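Local structure of putative prephenate dehydratase (Streptococcus mutans, 4LUB) at residues B[45-49]-B[177-183]. The protein probably catalyses the decarboxylating dehydration of prephenate to 3-phenylpyruvate, a step of L-phenylalanine biosynthesis. Numbering follows the deposited sequence.
Sequences QVCFA and VLGDETP
The carbonyl oxygen of L178 is approached by two groups of segment 45-49, one through a hydrogen bond and the other through a weaker CA-H...O contact: A49 N, lying in the plane of the L178 carbonyl, donates a hydrogen bond to L178 O (2.8 Å), and F48 CA comes within 3.1 Å of L178 O, with only 129° at the hydrogen. The return bond, from L178 N to A49 O, is 2.7 Å long and almost straight, 173° at the hydrogen. Two reciprocal bonds between one residue pair define A49 and L178 as an antiparallel hydrogen-bonded pair, and their side chains share one sheet face, where helix 34-42 covers them through V37 and I38.

Beyond this pair the chains are bridged by a water, which donates to C47 O (2.9 Å) and accepts from D180 N (2.8 Å). That water also sits over one face of the F48 ring, displaced toward its rim. With chi1 at -66°, CG of F48 is anti to its own carbonyl carbon, and the ring runs alongside the segment that follows strand 172-179. E181 O meets the ring edge in its plane, 3.2 Å from F48 CE1, while V177 CG1 packs obliquely against F48 CD1 at 3.9 Å. G179 passes close to the ring as well, its CA 3.8 Å from F48 CD1. The ring of F23 stacks on F48, and V77 and I5 add further apolar packing.

Backbone hydrogen bonds between F48 and A6, and between V177 and both V77 and A78, continue the pairing outward, placing this antiparallel junction inside the mixed sheet of the prephenate dehydratase region, whose family belongs to the periplasmic-binding-protein-like clan.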
ATOM      1  N   GLN B  45      30.530  -2.391   6.411  1.00 46.46           N
ATOM      2  CA  GLN B  45      31.336  -1.654   5.439  1.00 47.78           C
ATOM      3  C   GLN B  45      31.085  -0.161   5.557  1.00 46.02           C
ATOM      4  O   GLN B  45      31.980   0.662   5.354  1.00 45.88           O
ATOM      5  CB  GLN B  45      31.030  -2.105   4.013  1.00 50.42           C
ATOM      6  CG  GLN B  45      30.896  -3.599   3.835  1.00 55.13           C
ATOM      7  CD  GLN B  45      30.597  -3.975   2.396  1.00 57.69           C
ATOM      8  OE1 GLN B  45      31.030  -3.294   1.464  1.00 59.88           O
ATOM      9  NE2 GLN B  45      29.853  -5.059   2.206  1.00 57.29           N
ATOM     10  N   VAL B  46      29.853   0.185   5.903  1.00 41.71           N
ATOM     11  CA  VAL B  46      29.464   1.580   5.949  1.00 38.42           C
ATOM     12  C   VAL B  46      28.756   1.885   7.242  1.00 42.84           C
ATOM     13  O   VAL B  46      28.401   1.001   8.039  1.00 46.41           O
ATOM     14  CB  VAL B  46      28.567   2.009   4.768  1.00 36.54           C
ATOM     15  CG1 VAL B  46      29.296   1.821   3.434  1.00 33.82           C
ATOM     16  CG2 VAL B  46      27.238   1.270   4.793  1.00 37.53           C
ATOM     17  N   CYS B  47      28.575   3.177   7.431  1.00 40.97           N
ATOM     18  CA  CYS B  47      28.158   3.729   8.690  1.00 41.51           C
ATOM     19  C   CYS B  47      26.683   4.097   8.763  1.00 36.66           C
ATOM     20  O   CYS B  47      26.046   4.003   9.812  1.00 38.38           O
ATOM     21  CB  CYS B  47      29.009   4.972   8.874  1.00 48.66           C
ATOM     22  SG  CYS B  47      30.770   4.600   8.664  1.00134.58           S
ATOM     23  N   PHE B  48      26.167   4.479   7.604  1.00 34.16           N
ATOM     24  CA  PHE B  48      24.780   4.855   7.366  1.00 31.83           C
ATOM     25  C   PHE B  48      24.475   4.410   5.953  1.00 31.68           C
ATOM     26  O   PHE B  48      25.388   4.283   5.140  1.00 33.27           O
ATOM     27  CB  PHE B  48      24.539   6.373   7.503  1.00 33.53           C
ATOM     28  CG  PHE B  48      24.741   6.918   8.894  1.00 34.62           C
ATOM     29  CD1 PHE B  48      23.704   6.900   9.818  1.00 33.97           C
ATOM     30  CD2 PHE B  48      25.961   7.459   9.275  1.00 37.37           C
ATOM     31  CE1 PHE B  48      23.884   7.391  11.098  1.00 35.78           C
ATOM     32  CE2 PHE B  48      26.148   7.949  10.549  1.00 36.04           C
ATOM     33  CZ  PHE B  48      25.111   7.917  11.462  1.00 37.05           C
ATOM     34  N   ALA B  49      23.210   4.156   5.652  1.00 31.40           N
ATOM     35  CA  ALA B  49      22.825   3.879   4.280  1.00 28.93           C
ATOM     36  C   ALA B  49      21.699   4.826   3.888  1.00 32.44           C
ATOM     37  O   ALA B  49      20.875   5.193   4.725  1.00 35.21           O
ATOM     38  CB  ALA B  49      22.404   2.429   4.128  1.00 25.03           C
ATOM     39  N   VAL B 177      17.779   8.067   5.765  1.00 25.79           N
ATOM     40  CA  VAL B 177      19.103   7.737   6.236  1.00 23.29           C
ATOM     41  C   VAL B 177      18.945   6.647   7.281  1.00 23.47           C
ATOM     42  O   VAL B 177      18.285   6.836   8.301  1.00 24.01           O
ATOM     43  CB  VAL B 177      19.836   8.959   6.834  1.00 25.54           C
ATOM     44  CG1 VAL B 177      21.222   8.568   7.301  1.00 25.33           C
ATOM     45  CG2 VAL B 177      19.901  10.097   5.822  1.00 25.26           C
ATOM     46  N   LEU B 178      19.497   5.482   6.977  1.00 24.04           N
ATOM     47  CA  LEU B 178      19.463   4.344   7.883  1.00 25.08           C
ATOM     48  C   LEU B 178      20.752   4.222   8.668  1.00 31.58           C
ATOM     49  O   LEU B 178      21.839   4.338   8.112  1.00 32.82           O
ATOM     50  CB  LEU B 178      19.198   3.040   7.116  1.00 25.28           C
ATOM     51  CG  LEU B 178      17.878   2.695   6.418  1.00 29.94           C
ATOM     52  CD1 LEU B 178      16.846   3.806   6.461  1.00 31.36           C
ATOM     53  CD2 LEU B 178      18.074   2.118   5.012  1.00 28.62           C
ATOM     54  N   GLY B 179      20.619   3.952   9.959  1.00 33.73           N
ATOM     55  CA  GLY B 179      21.774   3.717  10.796  1.00 39.74           C
ATOM     56  C   GLY B 179      21.393   3.497  12.241  1.00 45.74           C
ATOM     57  O   GLY B 179      20.285   3.053  12.550  1.00 48.24           O
ATOM     58  N   ASP B 180      22.325   3.808  13.129  1.00 51.53           N
ATOM     59  CA  ASP B 180      22.189   3.460  14.533  1.00 55.94           C
ATOM     60  C   ASP B 180      22.119   4.739  15.370  1.00 51.81           C
ATOM     61  O   ASP B 180      21.595   4.735  16.479  1.00 52.02           O
ATOM     62  CB  ASP B 180      23.356   2.564  14.970  1.00 66.06           C
ATOM     63  CG  ASP B 180      23.336   2.241  16.455  1.00 73.13           C
ATOM     64  OD1 ASP B 180      22.245   2.258  17.061  1.00 74.99           O
ATOM     65  OD2 ASP B 180      24.418   1.955  17.016  1.00 75.37           O
ATOM     66  N   GLU B 181      22.614   5.849  14.827  1.00 51.75           N
ATOM     67  CA  GLU B 181      22.511   7.111  15.552  1.00 52.75           C
ATOM     68  C   GLU B 181      21.936   8.252  14.722  1.00 45.47           C
ATOM     69  O   GLU B 181      22.011   8.243  13.498  1.00 44.02           O
ATOM     70  CB  GLU B 181      23.907   7.522  16.043  1.00 59.87           C
ATOM     71  CG  GLU B 181      24.794   6.366  16.500  1.00 68.85           C
ATOM     72  CD  GLU B 181      26.170   6.816  16.958  1.00 74.21           C
ATOM     73  OE1 GLU B 181      26.338   8.011  17.281  1.00 75.48           O
ATOM     74  OE2 GLU B 181      27.098   5.979  16.937  1.00 76.89           O
ATOM     75  N   THR B 182      21.363   9.233  15.417  1.00 39.04           N
ATOM     76  CA  THR B 182      20.804  10.417  14.785  1.00 40.94           C
ATOM     77  C   THR B 182      21.930  11.310  14.290  1.00 45.92           C
ATOM     78  O   THR B 182      22.703  11.830  15.088  1.00 48.82           O
ATOM     79  CB  THR B 182      19.896  11.203  15.754  1.00 39.34           C
ATOM     80  OG1 THR B 182      18.895  10.327  16.286  1.00 39.02           O
ATOM     81  CG2 THR B 182      19.226  12.376  15.044  1.00 36.65           C
ATOM     82  N   PRO B 183      22.032  11.505  12.969  1.00 47.83           N
ATOM     83  CA  PRO B 183      23.125  12.394  12.574  1.00 48.09           C
ATOM     84  C   PRO B 183      22.733  13.860  12.704  1.00 46.88           C
ATOM     85  O   PRO B 183      21.541  14.182  12.725  1.00 41.20           O
ATOM     86  CB  PRO B 183      23.365  12.019  11.109  1.00 48.14           C
ATOM     87  CG  PRO B 183      22.051  11.436  10.630  1.00 47.75           C
ATOM     88  CD  PRO B 183      21.216  11.060  11.827  1.00 46.37           C
TER
HETATM   89  O   HOH W   1      24.971   4.423  12.418  1.00 38.55           O